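Local coordinates for protein methyl transferase from Methanosarcina acetivorans (Methanosarcina acetivorans, PDB 6MRO) that binds S-adenosyl-L-homocysteine and calcium ions, and probably transfers methyl groups from S-adenosyl-L-methionine to a substrate not identified here, at residues Met1-Gly9 with Ile60-Ser68; Phe95-Ser106 with Lys126-Leu137. The protein carries 1 engineered substitution. All blocks are in the same frame, centred on the assembly; numbering follows the deposited sequence.

Both contacts serve the same cofactor pocket of a Rossmann-like methyltransferase fold. Interaction 1 brings the N-terminal helix 2-6 back onto the end of strand 56-61 and the start of helix 64-76, closing a loop that takes in helix 20-27, strand 35-39 and helix 45-51. The chain then passes strand 82-85 before interaction 2 opens, where strand 100-106 pairs with strand 132-139 and closes a shorter loop round helix 114-127. The two loops neither nest nor cross but follow in series, with the centres of interactions 1 and 2 about 23 Å apart. They meet through S-adenosyl-L-homocysteine: interaction 1 holds its ribose, and interaction 2 grips its amino-acid end through S106.

Interaction 1. Residues Met1-Gly9 with Ile60-Ser68; sequences MFWDEVYKG and IDLAKRAIS. Engineered in segment 60-68: R65 (natural residue Asp). With SAH (S-adenosyl-L-homocysteine), chain B.
Y7 and A66 form the tight heart of this contact, in which the N-terminal helix closes over the cofactor pocket of a Rossmann-like methyltransferase fold. The methyl CB of A66 sits squarely over one face of the Y7 ring, 3.7 Å from its centroid, a CH-pi contact. A63 CB adds a second methyl, 3.6 Å from Y7 CD1. With CG anti to its carbonyl carbon (chi1 -79°), the Y7 ring brings its OH to the ribose, where it donates to SAH O3'; W13 is a further partner of that hydroxyl. Beside it, W3 lays one ring face on SAH C2', while F2 CD1 covers the opposite face. L62 CD1 meets W3 CD1 at 3.7 Å and also touches the adenine.

The outer side is looser. The salt bridge between D4 OD1 and K64 NZ is long, at 3.8 Å, and D4 OD2 is taken by the terminal amine of M1. The engineered R65, naturally Asp, turns one guanidinium face to Y7 O, but its NE pairs with D69 outside the contact.

At the hydroxyl edge of the ribose, D61 takes both groups, one on each carboxylate oxygen: SAH O2' on OD1 at 2.7 Å and O3' on OD2. An Asx turn helps fix this carboxylate, A63 N reaching D61 OD1 on its anti lone pair at 2.9 Å, 170° at the hydrogen.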
loop_
_atom_site.group_PDB
_atom_site.type_symbol
_atom_site.label_atom_id
_atom_site.label_comp_id
_atom_site.label_asym_id
_atom_site.label_seq_id
_atom_site.Cartn_x
_atom_site.Cartn_y
_atom_site.Cartn_z
ATOM N N MET A 1 -6.294 12.966 -15.446
ATOM C CA MET A 1 -7.380 12.621 -14.576
ATOM C C MET A 1 -7.109 13.030 -13.162
ATOM O O MET A 1 -6.036 13.463 -12.872
ATOM C CB MET A 1 -7.668 11.151 -14.636
ATOM C CG MET A 1 -6.421 10.347 -14.481
ATOM S SD MET A 1 -6.077 9.396 -12.978
ATOM C CE MET A 1 -4.431 9.028 -13.503
ATOM N N PHE A 2 -7.905 12.454 -12.293
ATOM C CA PHE A 2 -7.881 12.857 -10.888
ATOM C C PHE A 2 -6.518 12.675 -10.222
ATOM O O PHE A 2 -6.010 13.581 -9.549
ATOM C CB PHE A 2 -8.951 12.065 -10.126
ATOM C CG PHE A 2 -9.010 12.382 -8.662
ATOM C CD1 PHE A 2 -8.238 11.677 -7.753
ATOM C CD2 PHE A 2 -9.825 13.403 -8.197
ATOM C CE1 PHE A 2 -8.284 11.974 -6.400
ATOM C CE2 PHE A 2 -9.881 13.703 -6.847
ATOM C CZ PHE A 2 -9.109 12.996 -5.947
ATOM N N TRP A 3 -5.909 11.507 -10.392
ATOM C CA TRP A 3 -4.652 11.258 -9.715
ATOM C C TRP A 3 -3.472 11.978 -10.352
ATOM O O TRP A 3 -2.506 12.280 -9.647
ATOM C CB TRP A 3 -4.427 9.754 -9.628
ATOM C CG TRP A 3 -5.441 9.146 -8.697
ATOM C CD1 TRP A 3 -6.545 8.407 -9.038
ATOM C CD2 TRP A 3 -5.475 9.282 -7.268
ATOM N NE1 TRP A 3 -7.241 8.045 -7.903
ATOM C CE2 TRP A 3 -6.604 8.569 -6.805
ATOM C CE3 TRP A 3 -4.653 9.926 -6.336
ATOM C CZ2 TRP A 3 -6.935 8.492 -5.448
ATOM C CZ3 TRP A 3 -4.972 9.827 -4.994
ATOM C CH2 TRP A 3 -6.111 9.120 -4.562
ATOM N N ASP A 4 -3.529 12.302 -11.648
ATOM C CA ASP A 4 -2.508 13.196 -12.179
ATOM C C ASP A 4 -2.589 14.570 -11.525
ATOM O O ASP A 4 -1.561 15.226 -11.318
ATOM C CB ASP A 4 -2.625 13.316 -13.693
ATOM C CG ASP A 4 -2.689 11.967 -14.373
ATOM O OD1 ASP A 4 -1.762 11.160 -14.166
ATOM O OD2 ASP A 4 -3.629 11.747 -15.168
ATOM N N GLU A 5 -3.800 15.021 -11.188
ATOM C CA GLU A 5 -3.949 16.354 -10.611
ATOM C C GLU A 5 -3.258 16.455 -9.254
ATOM O O GLU A 5 -2.588 17.453 -8.958
ATOM C CB GLU A 5 -5.430 16.722 -10.474
ATOM C CG GLU A 5 -6.121 17.062 -11.779
ATOM C CD GLU A 5 -5.399 18.146 -12.548
ATOM O OE1 GLU A 5 -5.081 19.188 -11.944
ATOM O OE2 GLU A 5 -5.165 17.962 -13.760
ATOM N N VAL A 6 -3.410 15.434 -8.409
ATOM C CA VAL A 6 -2.863 15.545 -7.067
ATOM C C VAL A 6 -1.344 15.493 -7.070
ATOM O O VAL A 6 -0.713 16.028 -6.152
ATOM C CB VAL A 6 -3.459 14.464 -6.133
ATOM C CG1 VAL A 6 -5.001 14.481 -6.201
ATOM C CG2 VAL A 6 -2.910 13.112 -6.454
ATOM N N TYR A 7 -0.721 14.927 -8.099
ATOM C CA TYR A 7 0.734 14.892 -8.139
ATOM C C TYR A 7 1.337 16.103 -8.841
ATOM O O TYR A 7 2.551 16.129 -9.077
ATOM C CB TYR A 7 1.214 13.578 -8.767
ATOM C CG TYR A 7 1.136 12.456 -7.743
ATOM C CD1 TYR A 7 0.115 11.526 -7.782
ATOM C CD2 TYR A 7 2.050 12.381 -6.699
ATOM C CE1 TYR A 7 0.018 10.507 -6.831
ATOM C CE2 TYR A 7 1.966 11.365 -5.723
ATOM C CZ TYR A 7 0.947 10.434 -5.802
ATOM O OH TYR A 7 0.875 9.436 -4.846
ATOM N N LYS A 8 0.522 17.122 -9.129
ATOM C CA LYS A 8 1.007 18.437 -9.557
ATOM C C LYS A 8 1.429 19.236 -8.319
ATOM O O LYS A 8 0.839 20.250 -7.941
ATOM C CB LYS A 8 -0.066 19.155 -10.359
ATOM C CG LYS A 8 -0.323 18.535 -11.718
ATOM C CD LYS A 8 -1.480 19.215 -12.429
ATOM C CE LYS A 8 -1.639 18.636 -13.828
ATOM N NZ LYS A 8 -2.622 19.392 -14.640
ATOM N N GLY A 9 2.488 18.754 -7.679
ATOM C CA GLY A 9 2.889 19.260 -6.383
ATOM C C GLY A 9 3.171 18.102 -5.448
ATOM O O GLY A 9 3.513 17.011 -5.906
ATOM N N ILE A 60 2.991 -0.225 -8.692
ATOM C CA ILE A 60 1.967 0.129 -9.665
ATOM C C ILE A 60 1.187 1.337 -9.155
ATOM O O ILE A 60 0.860 1.432 -7.964
ATOM C CB ILE A 60 1.038 -1.069 -9.955
ATOM C CG1 ILE A 60 -0.063 -0.671 -10.933
ATOM C CG2 ILE A 60 0.489 -1.677 -8.646
ATOM C CD1 ILE A 60 -0.810 -1.841 -11.482
ATOM N N ASP A 61 0.920 2.286 -10.051
ATOM C CA ASP A 61 0.155 3.466 -9.671
ATOM C C ASP A 61 -0.514 4.024 -10.916
ATOM O O ASP A 61 0.014 3.903 -12.022
ATOM C CB ASP A 61 1.050 4.527 -9.017
ATOM C CG ASP A 61 0.259 5.545 -8.195
ATOM O OD1 ASP A 61 -0.431 6.405 -8.789
ATOM O OD2 ASP A 61 0.337 5.494 -6.947
ATOM N N LEU A 62 -1.678 4.647 -10.713
ATOM C CA LEU A 62 -2.422 5.254 -11.817
ATOM C C LEU A 62 -1.729 6.494 -12.377
ATOM O O LEU A 62 -1.871 6.800 -13.565
ATOM C CB LEU A 62 -3.827 5.627 -11.346
ATOM C CG LEU A 62 -4.919 4.565 -11.370
ATOM C CD1 LEU A 62 -6.193 5.160 -10.763
ATOM C CD2 LEU A 62 -5.163 4.095 -12.804
ATOM N N ALA A 63 -0.974 7.209 -11.558
ATOM C CA ALA A 63 -0.462 8.528 -11.922
ATOM C C ALA A 63 0.882 8.387 -12.621
ATOM O O ALA A 63 1.860 7.970 -11.999
ATOM C CB ALA A 63 -0.327 9.391 -10.671
ATOM N N LYS A 64 0.951 8.771 -13.904
ATOM C CA LYS A 64 2.227 8.688 -14.602
ATOM C C LYS A 64 3.271 9.584 -13.957
ATOM O O LYS A 64 4.456 9.236 -13.927
ATOM C CB LYS A 64 2.073 9.045 -16.081
ATOM C CG LYS A 64 0.937 8.345 -16.790
ATOM C CD LYS A 64 0.856 8.778 -18.257
ATOM C CE LYS A 64 0.797 10.293 -18.372
ATOM N NZ LYS A 64 -0.425 10.874 -17.732
ATOM N N ARG A 65 2.858 10.751 -13.449
ATOM C CA ARG A 65 3.811 11.644 -12.796
ATOM C C ARG A 65 4.456 10.977 -11.587
ATOM O O ARG A 65 5.675 11.073 -11.389
ATOM C CB ARG A 65 3.114 12.946 -12.397
ATOM C CG ARG A 65 3.894 13.824 -11.421
ATOM C CD ARG A 65 5.117 14.411 -12.072
ATOM N NE ARG A 65 5.764 15.418 -11.235
ATOM C CZ ARG A 65 5.480 16.717 -11.268
ATOM N NH1 ARG A 65 4.539 17.172 -12.086
ATOM N NH2 ARG A 65 6.127 17.563 -10.476
ATOM N N ALA A 66 3.658 10.293 -10.763
ATOM C CA ALA A 66 4.230 9.610 -9.610
ATOM C C ALA A 66 5.182 8.504 -10.055
ATOM O O ALA A 66 6.302 8.383 -9.536
ATOM C CB ALA A 66 3.111 9.055 -8.728
ATOM N N ILE A 67 4.752 7.686 -11.023
ATOM C CA ILE A 67 5.610 6.619 -11.539
ATOM C C ILE A 67 6.898 7.197 -12.133
ATOM O O ILE A 67 7.995 6.675 -11.894
ATOM C CB ILE A 67 4.832 5.752 -12.550
ATOM C CG1 ILE A 67 3.743 4.920 -11.823
ATOM C CG2 ILE A 67 5.790 4.848 -13.366
ATOM C CD1 ILE A 67 4.272 4.013 -10.704
ATOM N N SER A 68 6.787 8.293 -12.895
ATOM C CA SER A 68 7.979 8.910 -13.474
ATOM C C SER A 68 8.928 9.400 -12.388
ATOM O O SER A 68 10.147 9.204 -12.482
ATOM C CB SER A 68 7.581 10.066 -14.394
ATOM O OG SER A 68 6.884 9.584 -15.527
HETATM N N SAH B . 1.681 4.555 -1.432
HETATM C CA SAH B . 2.100 5.940 -1.718
HETATM C CB SAH B . 0.935 6.746 -2.278
HETATM C CG SAH B . -0.329 6.675 -1.420
HETATM S SD SAH B . -1.647 7.780 -1.978
HETATM C C SAH B . 2.653 6.633 -0.482
HETATM O O SAH B . 2.584 6.092 0.631
HETATM O OXT SAH B . 3.167 7.757 -0.589
HETATM C "C5'" SAH B . -2.614 6.538 -2.891
HETATM C "C4'" SAH B . -2.033 6.224 -4.271
HETATM O "O4'" SAH B . -2.860 5.258 -4.909
HETATM C "C3'" SAH B . -1.921 7.417 -5.219
HETATM O "O3'" SAH B . -0.575 7.486 -5.665
HETATM C "C2'" SAH B . -2.909 7.092 -6.331
HETATM O "O2'" SAH B . -2.536 7.564 -7.617
HETATM C "C1'" SAH B . -2.957 5.574 -6.282
HETATM N N9 SAH B . -4.188 4.959 -6.792
HETATM C C8 SAH B . -5.493 5.301 -6.512
HETATM N N7 SAH B . -6.302 4.438 -7.152
HETATM C C5 SAH B . -5.532 3.541 -7.816
HETATM C C6 SAH B . -5.829 2.453 -8.631
HETATM N N6 SAH B . -7.088 2.121 -8.885
HETATM N N1 SAH B . -4.804 1.725 -9.175
HETATM C C2 SAH B . -3.488 2.060 -8.915
HETATM N N3 SAH B . -3.187 3.144 -8.121
HETATM C C4 SAH B . -4.203 3.856 -7.576
#

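Interaction 2. Residues Phe95-Ser106 with Lys126-Leu137; sequences FTEDEFDIVIDS and KVLKEGGKYFML. With SAH (S-adenosyl-L-homocysteine), chain B.
In a regular parallel ladder, V103 N donates to K133 O and V103 O accepts from F135 N, while D105 pairs likewise with F135 O and L137 N. Before it, V127 O at the end of helix 114-127 accepts from two donors: F100 N lies in the carbonyl plane at 2.9 Å, whereas E99 N stands above it. A type II turn, K129 to G132, then leads into the second strand.

Among polar side chains, buried Y134 donates from OH to D105 OD1 at 2.7 Å, coming from above the carboxylate plane. D105 OD2 takes a water that also donates to L137 O, and F109 N. A phenylalanine in place of Y134 would probably keep the ring beside V103 but leave D105 OD1 without this donor and its carboxylate less firmly held. At the outer end, K129 lies alongside D101 in a salt bridge (NZ to OD2, 3.3 Å); D101 OD1 also accepts from R35 N.

Among the apolar contacts, V103 CG2 meets L128 CG at 3.7 Å, and V103 CG1, anti to the backbone N (chi1 174°), lies against Y134 CD2.

S106 accepts from the SAH amine through its O at 2.9 Å and donates from OG to SAH O. Strand 100-106, helix 114-127 and strand 132-139 form a parallel beta-alpha-beta crossover of the Rossmann-like methyltransferase fold, the ligand at the first strand's C-terminal end.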
loop_
_atom_site.group_PDB
_atom_site.type_symbol
_atom_site.label_atom_id
_atom_site.label_comp_id
_atom_site.label_asym_id
_atom_site.label_seq_id
_atom_site.Cartn_x
_atom_site.Cartn_y
_atom_site.Cartn_z
ATOM N N PHE A 95 -0.500 -8.955 -14.276
ATOM C CA PHE A 95 0.186 -10.001 -13.537
ATOM C C PHE A 95 -0.633 -11.280 -13.609
ATOM O O PHE A 95 -1.861 -11.243 -13.735
ATOM C CB PHE A 95 0.413 -9.624 -12.056
ATOM C CG PHE A 95 0.926 -8.220 -11.837
ATOM C CD1 PHE A 95 0.155 -7.285 -11.153
ATOM C CD2 PHE A 95 2.179 -7.836 -12.305
ATOM C CE1 PHE A 95 0.618 -6.000 -10.939
ATOM C CE2 PHE A 95 2.652 -6.548 -12.091
ATOM C CZ PHE A 95 1.872 -5.626 -11.419
ATOM N N THR A 96 0.050 -12.418 -13.547
ATOM C CA THR A 96 -0.661 -13.681 -13.468
ATOM C C THR A 96 -0.982 -13.987 -12.005
ATOM O O THR A 96 -0.589 -13.264 -11.085
ATOM C CB THR A 96 0.144 -14.814 -14.110
ATOM O OG1 THR A 96 1.499 -14.774 -13.640
ATOM C CG2 THR A 96 0.128 -14.684 -15.627
ATOM N N GLU A 97 -1.708 -15.078 -11.795
ATOM C CA GLU A 97 -2.103 -15.500 -10.459
ATOM C C GLU A 97 -0.891 -15.971 -9.659
ATOM O O GLU A 97 0.102 -16.439 -10.222
ATOM C CB GLU A 97 -3.135 -16.629 -10.570
ATOM C CG GLU A 97 -3.796 -17.065 -9.270
ATOM C CD GLU A 97 -4.796 -18.203 -9.473
ATOM O OE1 GLU A 97 -5.036 -18.601 -10.638
ATOM O OE2 GLU A 97 -5.319 -18.713 -8.457
ATOM N N ASP A 98 -0.978 -15.835 -8.328
ATOM C CA ASP A 98 -0.026 -16.460 -7.404
ATOM C C ASP A 98 1.410 -16.053 -7.734
ATOM O O ASP A 98 2.301 -16.885 -7.893
ATOM C CB ASP A 98 -0.171 -17.986 -7.419
ATOM C CG ASP A 98 -1.595 -18.450 -7.148
ATOM O OD1 ASP A 98 -2.298 -17.831 -6.331
ATOM O OD2 ASP A 98 -2.015 -19.451 -7.765
ATOM N N GLU A 99 1.637 -14.752 -7.862
ATOM C CA GLU A 99 2.947 -14.263 -8.277
ATOM C C GLU A 99 3.759 -13.630 -7.157
ATOM O O GLU A 99 4.980 -13.811 -7.108
ATOM C CB GLU A 99 2.784 -13.255 -9.416
ATOM C CG GLU A 99 2.545 -13.914 -10.755
ATOM C CD GLU A 99 3.613 -14.932 -11.080
ATOM O OE1 GLU A 99 3.264 -16.096 -11.384
ATOM O OE2 GLU A 99 4.804 -14.567 -11.022
ATOM N N PHE A 100 3.126 -12.897 -6.249
ATOM C CA PHE A 100 3.851 -12.076 -5.285
ATOM C C PHE A 100 3.866 -12.716 -3.902
ATOM O O PHE A 100 2.836 -13.193 -3.418
ATOM C CB PHE A 100 3.229 -10.674 -5.210
ATOM C CG PHE A 100 3.436 -9.871 -6.456
ATOM C CD1 PHE A 100 2.430 -9.760 -7.396
ATOM C CD2 PHE A 100 4.653 -9.255 -6.701
ATOM C CE1 PHE A 100 2.632 -9.029 -8.570
ATOM C CE2 PHE A 100 4.867 -8.543 -7.880
ATOM C CZ PHE A 100 3.855 -8.421 -8.806
ATOM N N ASP A 101 5.046 -12.718 -3.274
ATOM C CA ASP A 101 5.177 -13.111 -1.871
ATOM C C ASP A 101 4.624 -12.056 -0.912
ATOM O O ASP A 101 4.200 -12.389 0.202
ATOM C CB ASP A 101 6.649 -13.356 -1.553
ATOM C CG ASP A 101 7.251 -14.405 -2.430
ATOM O OD1 ASP A 101 8.099 -14.063 -3.282
ATOM O OD2 ASP A 101 6.862 -15.583 -2.269
ATOM N N ILE A 102 4.674 -10.784 -1.305
ATOM C CA ILE A 102 4.289 -9.656 -0.459
ATOM C C ILE A 102 3.511 -8.676 -1.320
ATOM O O ILE A 102 3.929 -8.374 -2.448
ATOM C CB ILE A 102 5.516 -8.937 0.140
ATOM C CG1 ILE A 102 6.377 -9.867 0.987
ATOM C CG2 ILE A 102 5.106 -7.667 0.899
ATOM C CD1 ILE A 102 7.874 -9.650 0.733
ATOM N N VAL A 103 2.382 -8.186 -0.806
ATOM C CA VAL A 103 1.759 -6.965 -1.314
ATOM C C VAL A 103 1.734 -5.953 -0.177
ATOM O O VAL A 103 1.251 -6.270 0.920
ATOM C CB VAL A 103 0.331 -7.196 -1.842
ATOM C CG1 VAL A 103 -0.318 -5.845 -2.223
ATOM C CG2 VAL A 103 0.346 -8.151 -3.053
ATOM N N ILE A 104 2.239 -4.734 -0.437
ATOM C CA ILE A 104 2.129 -3.636 0.523
ATOM C C ILE A 104 1.180 -2.576 -0.015
ATOM O O ILE A 104 1.123 -2.290 -1.210
ATOM C CB ILE A 104 3.487 -3.005 0.927
ATOM C CG1 ILE A 104 4.174 -2.295 -0.244
ATOM C CG2 ILE A 104 4.397 -4.055 1.577
ATOM C CD1 ILE A 104 5.372 -1.428 0.195
ATOM N N ASP A 105 0.438 -1.965 0.904
ATOM C CA ASP A 105 -0.639 -1.039 0.560
ATOM C C ASP A 105 -0.496 0.105 1.559
ATOM O O ASP A 105 -0.842 -0.046 2.728
ATOM C CB ASP A 105 -1.973 -1.775 0.660
ATOM C CG ASP A 105 -3.186 -0.887 0.486
ATOM O OD1 ASP A 105 -4.217 -1.474 0.092
ATOM O OD2 ASP A 105 -3.137 0.345 0.710
ATOM N N SER A 106 0.068 1.236 1.111
ATOM C CA SER A 106 0.346 2.377 1.987
ATOM C C SER A 106 -0.610 3.482 1.549
ATOM O O SER A 106 -0.263 4.325 0.721
ATOM C CB SER A 106 1.837 2.816 1.881
ATOM O OG SER A 106 2.129 3.987 2.650
ATOM N N LYS A 126 -5.792 -12.449 -5.794
ATOM C CA LYS A 126 -5.416 -13.259 -6.952
ATOM C C LYS A 126 -3.912 -13.215 -7.217
ATOM O O LYS A 126 -3.304 -14.253 -7.489
ATOM C CB LYS A 126 -6.198 -12.788 -8.180
ATOM C CG LYS A 126 -5.931 -13.577 -9.454
ATOM C CD LYS A 126 -6.661 -12.957 -10.641
ATOM C CE LYS A 126 -6.311 -13.676 -11.941
ATOM N NZ LYS A 126 -6.646 -15.127 -11.869
ATOM N N VAL A 127 -3.285 -12.031 -7.141
ATOM C CA VAL A 127 -1.863 -11.928 -7.488
ATOM C C VAL A 127 -0.921 -12.380 -6.383
ATOM O O VAL A 127 0.271 -12.587 -6.652
ATOM C CB VAL A 127 -1.471 -10.496 -7.904
ATOM C CG1 VAL A 127 -2.275 -10.092 -9.135
ATOM C CG2 VAL A 127 -1.648 -9.524 -6.742
ATOM N N LEU A 128 -1.417 -12.571 -5.158
ATOM C CA LEU A 128 -0.584 -13.056 -4.067
ATOM C C LEU A 128 -0.312 -14.551 -4.202
ATOM O O LEU A 128 -1.178 -15.316 -4.632
ATOM C CB LEU A 128 -1.271 -12.785 -2.727
ATOM C CG LEU A 128 -0.851 -11.473 -2.079
ATOM C CD1 LEU A 128 -1.854 -11.113 -0.977
ATOM C CD2 LEU A 128 0.572 -11.569 -1.520
ATOM N N LYS A 129 0.898 -14.963 -3.832
ATOM C CA LYS A 129 1.218 -16.379 -3.764
ATOM C C LYS A 129 0.476 -17.040 -2.613
ATOM O O LYS A 129 0.048 -16.395 -1.654
ATOM C CB LYS A 129 2.714 -16.596 -3.551
ATOM C CG LYS A 129 3.564 -16.505 -4.797
ATOM C CD LYS A 129 5.005 -16.882 -4.478
ATOM C CE LYS A 129 5.940 -16.528 -5.624
ATOM N NZ LYS A 129 7.367 -16.824 -5.296
ATOM N N GLU A 130 0.496 -18.352 -2.650
ATOM C CA GLU A 130 -0.032 -19.167 -1.612
ATOM C C GLU A 130 0.892 -18.904 -0.454
ATOM O O GLU A 130 2.057 -18.989 -0.602
ATOM C CB GLU A 130 0.099 -20.601 -2.102
ATOM C CG GLU A 130 1.379 -20.821 -2.899
ATOM C CD GLU A 130 1.193 -20.921 -4.413
ATOM O OE1 GLU A 130 0.902 -19.951 -5.071
ATOM O OE2 GLU A 130 1.362 -22.026 -4.970
ATOM N N GLY A 131 0.381 -18.595 0.717
ATOM C CA GLY A 131 1.246 -18.229 1.821
ATOM C C GLY A 131 1.692 -16.787 1.787
ATOM O O GLY A 131 2.491 -16.375 2.643
ATOM N N GLY A 132 1.188 -16.007 0.833
ATOM C CA GLY A 132 1.659 -14.644 0.651
ATOM C C GLY A 132 1.076 -13.692 1.680
ATOM O O GLY A 132 -0.023 -13.900 2.204
ATOM N N LYS A 133 1.840 -12.637 1.966
ATOM C CA LYS A 133 1.451 -11.641 2.918
ATOM C C LYS A 133 0.940 -10.337 2.301
ATOM O O LYS A 133 1.455 -9.884 1.351
ATOM C CB LYS A 133 2.651 -11.257 3.754
ATOM C CG LYS A 133 3.380 -12.358 4.463
ATOM C CD LYS A 133 2.691 -12.566 5.790
ATOM C CE LYS A 133 3.404 -13.545 6.686
ATOM N NZ LYS A 133 2.651 -13.550 7.977
ATOM N N TYR A 134 -0.094 -9.791 2.917
ATOM C CA TYR A 134 -0.652 -8.485 2.594
ATOM C C TYR A 134 -0.497 -7.601 3.821
ATOM O O TYR A 134 -0.979 -7.957 4.909
ATOM C CB TYR A 134 -2.124 -8.608 2.197
ATOM C CG TYR A 134 -2.866 -7.303 1.932
ATOM C CD1 TYR A 134 -4.019 -6.988 2.639
ATOM C CD2 TYR A 134 -2.429 -6.411 0.949
ATOM C CE1 TYR A 134 -4.706 -5.825 2.393
ATOM C CE2 TYR A 134 -3.119 -5.227 0.685
ATOM C CZ TYR A 134 -4.258 -4.950 1.421
ATOM O OH TYR A 134 -4.960 -3.809 1.175
ATOM N N PHE A 135 0.190 -6.472 3.650
ATOM C CA PHE A 135 0.370 -5.466 4.692
ATOM C C PHE A 135 -0.277 -4.173 4.225
ATOM O O PHE A 135 0.071 -3.650 3.156
ATOM C CB PHE A 135 1.854 -5.231 4.978
ATOM C CG PHE A 135 2.558 -6.447 5.491
ATOM C CD1 PHE A 135 2.350 -6.874 6.795
ATOM C CD2 PHE A 135 3.430 -7.155 4.682
ATOM C CE1 PHE A 135 2.988 -8.003 7.286
ATOM C CE2 PHE A 135 4.096 -8.275 5.167
ATOM C CZ PHE A 135 3.875 -8.705 6.465
ATOM N N MET A 136 -1.212 -3.659 5.020
ATOM C CA MET A 136 -1.981 -2.490 4.631
ATOM C C MET A 136 -1.973 -1.475 5.758
ATOM O O MET A 136 -2.211 -1.822 6.917
ATOM C CB MET A 136 -3.412 -2.884 4.265
ATOM C CG MET A 136 -4.280 -1.739 3.768
ATOM S SD MET A 136 -5.090 -0.801 5.095
ATOM C CE MET A 136 -6.349 -1.998 5.559
ATOM N N LEU A 137 -1.707 -0.223 5.407
ATOM C CA LEU A 137 -1.659 0.875 6.359
ATOM C C LEU A 137 -2.757 1.872 6.032
ATOM O O LEU A 137 -2.873 2.319 4.883
ATOM C CB LEU A 137 -0.275 1.527 6.316
ATOM C CG LEU A 137 0.008 2.792 7.123
ATOM C CD1 LEU A 137 0.090 2.444 8.588
ATOM C CD2 LEU A 137 1.345 3.404 6.624
HETATM N N SAH B . 1.681 4.555 -1.432
HETATM C CA SAH B . 2.100 5.940 -1.718
HETATM C CB SAH B . 0.935 6.746 -2.278
HETATM C CG SAH B . -0.329 6.675 -1.420
HETATM S SD SAH B . -1.647 7.780 -1.978
HETATM C C SAH B . 2.653 6.633 -0.482
HETATM O O SAH B . 2.584 6.092 0.631
HETATM O OXT SAH B . 3.167 7.757 -0.589
HETATM C "C5'" SAH B . -2.614 6.538 -2.891
HETATM C "C4'" SAH B . -2.033 6.224 -4.271
HETATM O "O4'" SAH B . -2.860 5.258 -4.909
HETATM C "C3'" SAH B . -1.921 7.417 -5.219
HETATM O "O3'" SAH B . -0.575 7.486 -5.665
HETATM C "C2'" SAH B . -2.909 7.092 -6.331
HETATM O "O2'" SAH B . -2.536 7.564 -7.617
HETATM C "C1'" SAH B . -2.957 5.574 -6.282
HETATM N N9 SAH B . -4.188 4.959 -6.792
HETATM C C8 SAH B . -5.493 5.301 -6.512
HETATM N N7 SAH B . -6.302 4.438 -7.152
HETATM C C5 SAH B . -5.532 3.541 -7.816
HETATM C C6 SAH B . -5.829 2.453 -8.631
HETATM N N6 SAH B . -7.088 2.121 -8.885
HETATM N N1 SAH B . -4.804 1.725 -9.175
HETATM C C2 SAH B . -3.488 2.060 -8.915
HETATM N N3 SAH B . -3.187 3.144 -8.121
HETATM C C4 SAH B . -4.203 3.856 -7.576
HETATM O O HOH W 1 -4.341 1.848 2.672
#